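Aminotransferase class I and II (Anaerococcus prevotii, PDB 4EMY) probably catalyses amino-group transfer as a homodimeric aminotransferase of class I that depends on pyridoxal phosphate. Local coordinates at residues P127-D132 with D178-L183; K150-F155 with D164-A169; L228-D233 with V326-M331. One frame throughout, in Å; residues are numbered along the deposited sequence.

Interaction 1: residues P127-D132 with D178-L183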
loop_
_atom_site.group_PDB
_atom_site.type_symbol
_atom_site.label_atom_id
_atom_site.label_comp_id
_atom_site.label_asym_id
_atom_site.label_seq_id
_atom_site.Cartn_x
_atom_site.Cartn_y
_atom_site.Cartn_z
ATOM N N PRO A 127 -7.293 4.845 23.009
ATOM C CA PRO A 127 -5.920 5.299 23.149
ATOM C C PRO A 127 -4.867 4.330 22.629
ATOM O O PRO A 127 -4.922 3.131 22.919
ATOM C CB PRO A 127 -5.765 5.457 24.661
ATOM C CG PRO A 127 -6.708 4.465 25.247
ATOM C CD PRO A 127 -7.778 4.182 24.235
ATOM N N LEU A 128 -3.920 4.863 21.860
ATOM C CA LEU A 128 -2.674 4.163 21.571
ATOM C C LEU A 128 -1.591 4.694 22.505
ATOM O O LEU A 128 -1.156 5.841 22.386
ATOM C CB LEU A 128 -2.251 4.344 20.114
ATOM C CG LEU A 128 -1.023 3.517 19.738
ATOM C CD1 LEU A 128 -1.387 2.068 19.444
ATOM C CD2 LEU A 128 -0.294 4.139 18.561
ATOM N N ILE A 129 -1.168 3.859 23.443
ATOM C CA ILE A 129 -0.186 4.268 24.434
ATOM C C ILE A 129 1.208 3.863 23.960
ATOM O O ILE A 129 1.542 2.673 23.893
ATOM C CB ILE A 129 -0.526 3.700 25.823
ATOM C CG1 ILE A 129 -1.946 4.119 26.211
ATOM C CG2 ILE A 129 0.477 4.185 26.857
ATOM C CD1 ILE A 129 -2.762 3.005 26.821
ATOM N N CYS A 130 1.998 4.879 23.620
ATOM C CA CYS A 130 3.292 4.708 22.972
ATOM C C CYS A 130 4.390 5.443 23.720
ATOM O O CYS A 130 4.138 6.468 24.365
ATOM C CB CYS A 130 3.237 5.215 21.528
ATOM S SG CYS A 130 4.822 5.115 20.657
ATOM N N HIS A 131 5.610 4.919 23.609
ATOM C CA HIS A 131 6.758 5.480 24.317
ATOM C C HIS A 131 7.115 6.868 23.863
ATOM O O HIS A 131 6.968 7.214 22.689
ATOM C CB HIS A 131 7.961 4.543 24.250
ATOM C CG HIS A 131 8.035 3.745 22.977
ATOM N ND1 HIS A 131 8.404 4.289 21.802
ATOM C CD2 HIS A 131 7.765 2.402 22.722
ATOM C CE1 HIS A 131 8.371 3.345 20.846
ATOM N NE2 HIS A 131 7.979 2.191 21.413
ATOM N N ASP A 132 7.576 7.656 24.835
ATOM C CA ASP A 132 7.977 9.069 24.724
ATOM C C ASP A 132 8.799 9.450 23.495
ATOM O O ASP A 132 8.619 10.530 22.930
ATOM C CB ASP A 132 8.808 9.422 25.960
ATOM C CG ASP A 132 8.314 10.645 26.656
ATOM O OD1 ASP A 132 7.278 11.187 26.219
ATOM O OD2 ASP A 132 8.956 11.062 27.643
ATOM N N ASP A 178 -12.799 1.002 27.457
ATOM C CA ASP A 178 -12.844 -0.454 27.516
ATOM C C ASP A 178 -11.879 -1.092 26.520
ATOM O O ASP A 178 -11.596 -2.289 26.597
ATOM C CB ASP A 178 -14.266 -0.964 27.265
ATOM C CG ASP A 178 -15.175 -0.814 28.482
ATOM O OD1 ASP A 178 -14.684 -0.408 29.560
ATOM O OD2 ASP A 178 -16.387 -1.109 28.365
ATOM N N ARG A 179 -11.370 -0.302 25.582
ATOM C CA ARG A 179 -10.462 -0.820 24.569
ATOM C C ARG A 179 -9.221 0.047 24.517
ATOM O O ARG A 179 -9.325 1.271 24.448
ATOM C CB ARG A 179 -11.160 -0.858 23.210
ATOM C CG ARG A 179 -10.313 -1.376 22.062
ATOM C CD ARG A 179 -11.175 -1.626 20.835
ATOM N NE ARG A 179 -11.748 -2.968 20.831
ATOM C CZ ARG A 179 -12.962 -3.268 20.375
ATOM N NH1 ARG A 179 -13.756 -2.319 19.891
ATOM N NH2 ARG A 179 -13.396 -4.523 20.416
ATOM N N ILE A 180 -8.050 -0.581 24.586
ATOM C CA ILE A 180 -6.784 0.155 24.517
ATOM C C ILE A 180 -5.742 -0.552 23.648
ATOM O O ILE A 180 -5.955 -1.678 23.199
ATOM C CB ILE A 180 -6.174 0.439 25.915
ATOM C CG1 ILE A 180 -5.595 -0.836 26.529
ATOM C CG2 ILE A 180 -7.174 1.126 26.842
ATOM C CD1 ILE A 180 -4.350 -0.583 27.350
ATOM N N ALA A 181 -4.619 0.119 23.408
ATOM C CA ALA A 181 -3.509 -0.495 22.689
ATOM C C ALA A 181 -2.159 0.026 23.161
ATOM O O ALA A 181 -1.986 1.223 23.379
ATOM C CB ALA A 181 -3.660 -0.291 21.189
ATOM N N SER A 182 -1.209 -0.882 23.330
ATOM C CA SER A 182 0.146 -0.492 23.663
ATOM C C SER A 182 1.025 -0.693 22.457
ATOM O O SER A 182 0.980 -1.747 21.821
ATOM C CB SER A 182 0.693 -1.316 24.825
ATOM O OG SER A 182 2.104 -1.179 24.894
ATOM N N LEU A 183 1.821 0.319 22.140
ATOM C CA LEU A 183 2.807 0.182 21.082
ATOM C C LEU A 183 4.203 0.241 21.670
ATOM O O LEU A 183 4.525 1.169 22.413
ATOM C CB LEU A 183 2.621 1.242 19.995
ATOM C CG LEU A 183 3.492 0.988 18.757
ATOM C CD1 LEU A 183 2.700 1.105 17.464
ATOM C CD2 LEU A 183 4.697 1.918 18.753
#
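I129 is held at both ends of its backbone by 179-183: its N donates to A181 O at 2.8 Å (172° at the hydrogen), and its O accepts from L183 N at 2.9 Å (169°). A residue straddled by i and i+2 of its partner is the signature of parallel strands. A third bond, A181 N to P127 O, is longer at 3.1 Å and more bent.

Side chains add apolar contacts on both faces. With CG anti to the backbone N (chi1 -175°), L128 carries CD1 to 3.7 Å from A181 CB and on toward L183 CB. Further along that face, C130 SG meets L183 CD2 at 3.7 Å. The other face has I129 CD1 against I180 CD1 at 4.0 Å, both isoleucines also resting on I170 of helix 163-176. At the strand entrance P127 CG lies 3.7 Å from I180 CG2; with CG and CD removed, an alanine here would probably leave that methyl without its apolar neighbour and open a gap beside it.

Beyond these contacts, H131 ends the strand, its side chain about 7 Å from the bound pyridoxal phosphate. Its NE2 is hydrogen-bonded to N185 N and its ring stacks on F154. The chemistry implies a buried pair bonded internally through P127, I129, A181 and L183, while L128 and C130 bond outward to strand 148-152; mostly apolar side chains flank it, the S182 OG to Y166 OH bond being a polar exception.

Interaction 2: residues K150-F155 with D164-A169; sequences KTFEFF and DVYKEA
Y166 is gripped at two places: its OH shares a hydrogen bond with S182 OG, and its ring edge meets F152 across the contact. The aromatic pair is T-shaped: the edge of Y166 points at the face of F152, with ring planes 68° apart and centroids separated by 5.2 Å. Y166 CD2 does the touching, above the F152 ring but displaced toward its rim, near CZ and CE2. Two torsions bring this about. In F152, CG sits between the backbone N and the carbonyl carbon (chi1 74°), which swings the ring across to the helix; in Y166, CG lies anti to the backbone N, which brings its CD2 edge over the F152 ring. The tyrosine is therefore tied at its hydroxyl as well as packed along its edge.

No hydrogen bond crosses between the two segments, so the contact rests on the packing of apolar and aromatic groups. A169 CB touches F152 CB at 3.6 Å. V165 CG1 reaches the same F152 CB at 4.1 Å, and it also lies 3.7 Å from E153 N, at the point where the strand has given way to loop. One helical turn, closed by the bond from A169 N to V165 O, sets both residues on the side that faces F152.

The axes of strand 150-152 and helix 164-169 run roughly antiparallel, at 153°, and approach to 8.6 Å. Helix 163-176 packs against the edge strand 148-152, A169 also meets I129 on the neighbouring strand 127-131, and Y166 also packs on V204 and L208 of helix 198-211.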
loop_
_atom_site.group_PDB
_atom_site.type_symbol
_atom_site.label_atom_id
_atom_site.label_comp_id
_atom_site.label_asym_id
_atom_site.label_seq_id
_atom_site.Cartn_x
_atom_site.Cartn_y
_atom_site.Cartn_z
ATOM N N LYS A 150 -1.252 8.721 22.727
ATOM C CA LYS A 150 -0.986 8.969 24.141
ATOM C C LYS A 150 0.444 8.517 24.489
ATOM O O LYS A 150 0.817 7.374 24.222
ATOM C CB LYS A 150 -2.015 8.200 24.968
ATOM C CG LYS A 150 -2.414 8.833 26.282
ATOM C CD LYS A 150 -3.757 8.262 26.732
ATOM C CE LYS A 150 -4.099 8.607 28.178
ATOM N NZ LYS A 150 -3.321 7.808 29.174
ATOM N N THR A 151 1.239 9.412 25.078
ATOM C CA THR A 151 2.641 9.117 25.396
ATOM C C THR A 151 2.919 8.908 26.884
ATOM O O THR A 151 2.238 9.474 27.748
ATOM C CB THR A 151 3.587 10.239 24.920
ATOM O OG1 THR A 151 3.116 11.505 25.398
ATOM C CG2 THR A 151 3.685 10.261 23.408
ATOM N N PHE A 152 3.941 8.100 27.163
ATOM C CA PHE A 152 4.475 7.928 28.514
ATOM C C PHE A 152 6.007 8.049 28.478
ATOM O O PHE A 152 6.625 7.751 27.450
ATOM C CB PHE A 152 4.045 6.576 29.101
ATOM C CG PHE A 152 4.775 5.395 28.518
ATOM C CD1 PHE A 152 5.924 4.898 29.128
ATOM C CD2 PHE A 152 4.318 4.777 27.363
ATOM C CE1 PHE A 152 6.601 3.812 28.594
ATOM C CE2 PHE A 152 4.991 3.688 26.826
ATOM C CZ PHE A 152 6.136 3.208 27.442
ATOM N N GLU A 153 6.609 8.471 29.596
ATOM C CA GLU A 153 8.064 8.636 29.696
ATOM C C GLU A 153 8.795 7.304 29.549
ATOM O O GLU A 153 8.790 6.484 30.463
ATOM C CB GLU A 153 8.451 9.303 31.020
ATOM C CG GLU A 153 8.020 10.757 31.154
ATOM C CD GLU A 153 7.872 11.195 32.606
ATOM O OE1 GLU A 153 6.717 11.348 33.065
ATOM O OE2 GLU A 153 8.902 11.378 33.295
ATOM N N PHE A 154 9.413 7.107 28.387
ATOM C CA PHE A 154 10.168 5.893 28.033
ATOM C C PHE A 154 11.126 5.417 29.130
ATOM O O PHE A 154 11.030 4.279 29.594
ATOM C CB PHE A 154 10.985 6.158 26.757
ATOM C CG PHE A 154 11.228 4.941 25.900
ATOM C CD1 PHE A 154 11.538 5.092 24.555
ATOM C CD2 PHE A 154 11.145 3.655 26.418
ATOM C CE1 PHE A 154 11.768 3.993 23.747
ATOM C CE2 PHE A 154 11.367 2.552 25.612
ATOM C CZ PHE A 154 11.681 2.722 24.275
ATOM N N PHE A 155 12.044 6.293 29.532
ATOM C CA PHE A 155 13.192 5.899 30.343
ATOM C C PHE A 155 13.133 6.392 31.784
ATOM O O PHE A 155 12.388 7.314 32.115
ATOM C CB PHE A 155 14.489 6.411 29.708
ATOM C CG PHE A 155 14.676 6.002 28.272
ATOM C CD1 PHE A 155 15.003 4.691 27.939
ATOM C CD2 PHE A 155 14.553 6.934 27.253
ATOM C CE1 PHE A 155 15.188 4.322 26.618
ATOM C CE2 PHE A 155 14.736 6.569 25.930
ATOM C CZ PHE A 155 15.052 5.262 25.613
ATOM N N ASP A 164 7.446 1.763 35.849
ATOM C CA ASP A 164 6.534 2.453 36.757
ATOM C C ASP A 164 5.595 3.398 36.017
ATOM O O ASP A 164 4.378 3.339 36.202
ATOM C CB ASP A 164 7.316 3.224 37.821
ATOM C CG ASP A 164 7.813 2.334 38.942
ATOM O OD1 ASP A 164 7.190 1.278 39.194
ATOM O OD2 ASP A 164 8.826 2.701 39.583
ATOM N N VAL A 165 6.165 4.264 35.179
ATOM C CA VAL A 165 5.374 5.240 34.430
ATOM C C VAL A 165 4.536 4.527 33.371
ATOM O O VAL A 165 3.367 4.865 33.171
ATOM C CB VAL A 165 6.248 6.360 33.822
ATOM C CG1 VAL A 165 5.438 7.248 32.883
ATOM C CG2 VAL A 165 6.862 7.206 34.928
ATOM N N TYR A 166 5.127 3.525 32.719
ATOM C CA TYR A 166 4.391 2.699 31.764
ATOM C C TYR A 166 3.111 2.163 32.393
ATOM O O TYR A 166 2.046 2.224 31.785
ATOM C CB TYR A 166 5.254 1.542 31.240
ATOM C CG TYR A 166 4.510 0.567 30.343
ATOM C CD1 TYR A 166 4.072 -0.667 30.827
ATOM C CD2 TYR A 166 4.235 0.881 29.018
ATOM C CE1 TYR A 166 3.391 -1.558 30.013
ATOM C CE2 TYR A 166 3.558 -0.005 28.196
ATOM C CZ TYR A 166 3.138 -1.221 28.697
ATOM O OH TYR A 166 2.460 -2.093 27.875
ATOM N N LYS A 167 3.230 1.658 33.617
ATOM C CA LYS A 167 2.097 1.105 34.348
ATOM C C LYS A 167 0.996 2.129 34.598
ATOM O O LYS A 167 -0.178 1.825 34.410
ATOM C CB LYS A 167 2.555 0.467 35.665
ATOM C CG LYS A 167 3.212 -0.892 35.483
ATOM C CD LYS A 167 3.691 -1.489 36.796
ATOM C CE LYS A 167 4.443 -2.787 36.542
ATOM N NZ LYS A 167 4.892 -3.460 37.792
ATOM N N GLU A 168 1.373 3.340 35.001
ATOM C CA GLU A 168 0.377 4.369 35.297
ATOM C C GLU A 168 -0.306 4.892 34.028
ATOM O O GLU A 168 -1.482 5.251 34.058
ATOM C CB GLU A 168 0.942 5.498 36.185
ATOM C CG GLU A 168 2.059 6.354 35.583
ATOM C CD GLU A 168 2.577 7.443 36.531
ATOM O OE1 GLU A 168 2.704 7.189 37.756
ATOM O OE2 GLU A 168 2.872 8.562 36.051
ATOM N N ALA A 169 0.425 4.899 32.918
ATOM C CA ALA A 169 -0.145 5.230 31.614
ATOM C C ALA A 169 -1.191 4.203 31.168
ATOM O O ALA A 169 -2.282 4.577 30.732
ATOM C CB ALA A 169 0.950 5.354 30.574
#

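Interaction 3: residues L228-D233 with V326-M331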
loop_
_atom_site.group_PDB
_atom_site.type_symbol
_atom_site.label_atom_id
_atom_site.label_comp_id
_atom_site.label_asym_id
_atom_site.label_seq_id
_atom_site.Cartn_x
_atom_site.Cartn_y
_atom_site.Cartn_z
ATOM N N LEU A 228 14.748 -5.793 14.048
ATOM C CA LEU A 228 15.006 -7.039 14.767
ATOM C C LEU A 228 16.387 -7.627 14.473
ATOM O O LEU A 228 17.144 -7.935 15.387
ATOM C CB LEU A 228 13.924 -8.067 14.428
ATOM C CG LEU A 228 13.958 -9.407 15.157
ATOM C CD1 LEU A 228 13.338 -9.285 16.540
ATOM C CD2 LEU A 228 13.220 -10.436 14.320
ATOM N N GLU A 229 16.713 -7.773 13.196
ATOM C CA GLU A 229 17.964 -8.414 12.803
ATOM C C GLU A 229 19.211 -7.582 13.127
ATOM O O GLU A 229 20.341 -8.069 12.992
ATOM C CB GLU A 229 17.932 -8.777 11.320
ATOM C CG GLU A 229 16.785 -9.701 10.941
ATOM C CD GLU A 229 17.085 -11.172 11.187
ATOM O OE1 GLU A 229 16.952 -11.964 10.228
ATOM O OE2 GLU A 229 17.450 -11.540 12.326
ATOM N N PHE A 230 19.005 -6.340 13.562
ATOM C CA PHE A 230 20.109 -5.430 13.835
ATOM C C PHE A 230 20.147 -5.074 15.308
ATOM O O PHE A 230 20.508 -3.957 15.681
ATOM C CB PHE A 230 19.994 -4.175 12.966
ATOM C CG PHE A 230 20.002 -4.461 11.491
ATOM C CD1 PHE A 230 21.196 -4.644 10.811
ATOM C CD2 PHE A 230 18.809 -4.559 10.782
ATOM C CE1 PHE A 230 21.202 -4.913 9.453
ATOM C CE2 PHE A 230 18.807 -4.829 9.421
ATOM C CZ PHE A 230 20.004 -5.005 8.757
ATOM N N ALA A 231 19.777 -6.039 16.147
ATOM C CA ALA A 231 19.720 -5.822 17.589
ATOM C C ALA A 231 20.253 -7.013 18.384
ATOM O O ALA A 231 19.786 -7.293 19.496
ATOM C CB ALA A 231 18.298 -5.476 18.015
ATOM N N GLY A 232 21.241 -7.697 17.810
ATOM C CA GLY A 232 21.856 -8.865 18.431
ATOM C C GLY A 232 22.326 -9.856 17.388
ATOM O O GLY A 232 22.226 -9.591 16.192
ATOM N N ASP A 233 22.814 -11.008 17.843
ATOM C CA ASP A 233 23.424 -12.015 16.969
ATOM C C ASP A 233 22.412 -12.879 16.204
ATOM O O ASP A 233 22.760 -13.922 15.653
ATOM C CB ASP A 233 24.399 -12.894 17.767
ATOM C CG ASP A 233 23.696 -13.846 18.739
ATOM O OD1 ASP A 233 24.216 -14.968 18.944
ATOM O OD2 ASP A 233 22.637 -13.485 19.298
ATOM N N VAL A 326 25.085 -11.469 8.443
ATOM C CA VAL A 326 26.059 -11.419 9.536
ATOM C C VAL A 326 26.995 -10.226 9.337
ATOM O O VAL A 326 27.139 -9.401 10.237
ATOM C CB VAL A 326 26.867 -12.732 9.672
ATOM C CG1 VAL A 326 28.010 -12.567 10.660
ATOM C CG2 VAL A 326 25.966 -13.874 10.116
ATOM N N ASP A 327 27.593 -10.127 8.151
ATOM C CA ASP A 327 28.484 -9.017 7.811
ATOM C C ASP A 327 27.800 -7.672 7.977
ATOM O O ASP A 327 28.338 -6.781 8.632
ATOM C CB ASP A 327 28.993 -9.145 6.376
ATOM C CG ASP A 327 29.606 -10.490 6.095
ATOM O OD1 ASP A 327 29.742 -11.301 7.040
ATOM O OD2 ASP A 327 29.950 -10.743 4.921
ATOM N N LEU A 328 26.617 -7.538 7.380
ATOM C CA LEU A 328 25.834 -6.307 7.443
ATOM C C LEU A 328 25.554 -5.905 8.898
ATOM O O LEU A 328 25.746 -4.752 9.296
ATOM C CB LEU A 328 24.528 -6.488 6.669
ATOM C CG LEU A 328 23.662 -5.258 6.400
ATOM C CD1 LEU A 328 24.349 -4.286 5.448
ATOM C CD2 LEU A 328 22.319 -5.693 5.840
ATOM N N ARG A 329 25.118 -6.887 9.678
ATOM C CA ARG A 329 24.863 -6.749 11.105
ATOM C C ARG A 329 26.145 -6.407 11.867
ATOM O O ARG A 329 26.123 -5.581 12.786
ATOM C CB ARG A 329 24.253 -8.058 11.596
ATOM C CG ARG A 329 24.192 -8.278 13.089
ATOM C CD ARG A 329 23.759 -9.712 13.350
ATOM N NE ARG A 329 22.359 -9.940 12.985
ATOM C CZ ARG A 329 21.870 -11.106 12.565
ATOM N NH1 ARG A 329 22.670 -12.164 12.431
ATOM N NH2 ARG A 329 20.580 -11.209 12.263
ATOM N N ASN A 330 27.257 -7.031 11.470
ATOM C CA ASN A 330 28.559 -6.806 12.101
ATOM C C ASN A 330 29.247 -5.515 11.650
ATOM O O ASN A 330 29.984 -4.906 12.427
ATOM C CB ASN A 330 29.487 -8.015 11.912
ATOM C CG ASN A 330 29.167 -9.166 12.866
ATOM O OD1 ASN A 330 28.028 -9.338 13.311
ATOM N ND2 ASN A 330 30.178 -9.966 13.176
HETATM N N MSE A 331 29.011 -5.102 10.404
HETATM C CA MSE A 331 29.453 -3.781 9.951
HETATM C C MSE A 331 28.762 -2.711 10.782
HETATM O O MSE A 331 29.405 -1.753 11.218
HETATM C CB MSE A 331 29.151 -3.538 8.470
HETATM C CG MSE A 331 29.517 -2.115 8.019
HETATM SE SE MSE A 331 28.509 -1.414 6.490
HETATM C CE MSE A 331 29.475 -2.348 5.044
#
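R329 NE donates to the backbone carbonyl of E229, with NE 2.8 Å from E229 O and 166° at the hydrogen. This bond lies in the carbonyl plane, and the oxygen sits almost exactly in the guanidinium plane. A second, weak bond reaches the same E229 O from R329 NH2 at 3.2 Å. The same NH2 makes a salt bridge with E229 OE2 at 3.1 Å, carboxylate and guanidinium being turned 62° apart. One residue thus offers the arginine both its main-chain and its side-chain oxygen. E229 OE2 has a second cationic partner in R238, an arrangement likely to favour the charged carboxylate.

R329 is delivered from the helix by CG anti to the backbone N (chi1 166°) and a bend further out at chi3, which turns the guanidinium onto the loop. D233 C lies over the rim of one guanidinium face, 3.8 Å from R329 NH1.

In the fold-type-I aminotransferase architecture consistent with this family, the loop after strand 218-224, which begins near the cofactor residues D224 and Y227, here meets the long helix 315-345. F230 extends the contact: L328 CD2 approaches the edge of its ring, 3.8 Å from F230 CZ, and L332 of the same helix touches it too. The ring also meets F357 edge-to-face, and its side chain comes within about 4 Å of that of the cofactor-binding K261.

Overall arrangement
Interactions 1 and 2 are adjacent, their centres 10 Å apart, and share the seven-stranded mixed sheet: strand 148-152 is one of its two outermost strands within the chain, 127-131 comes next and 179-184 follows. Between strands 148-152 and 179-184 the chain runs through helix 163-176, a beta-alpha-beta crossover that skips over 127-131; interaction 2 therefore falls within the sequence span bounded by interaction 1. Interaction 3 comes later, its centre 29 Å from each of the others. Interactions 1 and 2 thus build one end of the sheet, whereas interaction 3 ties the loop following cofactor residues D224 and Y227 to helix 315-345, across the chain's centre from interaction 1.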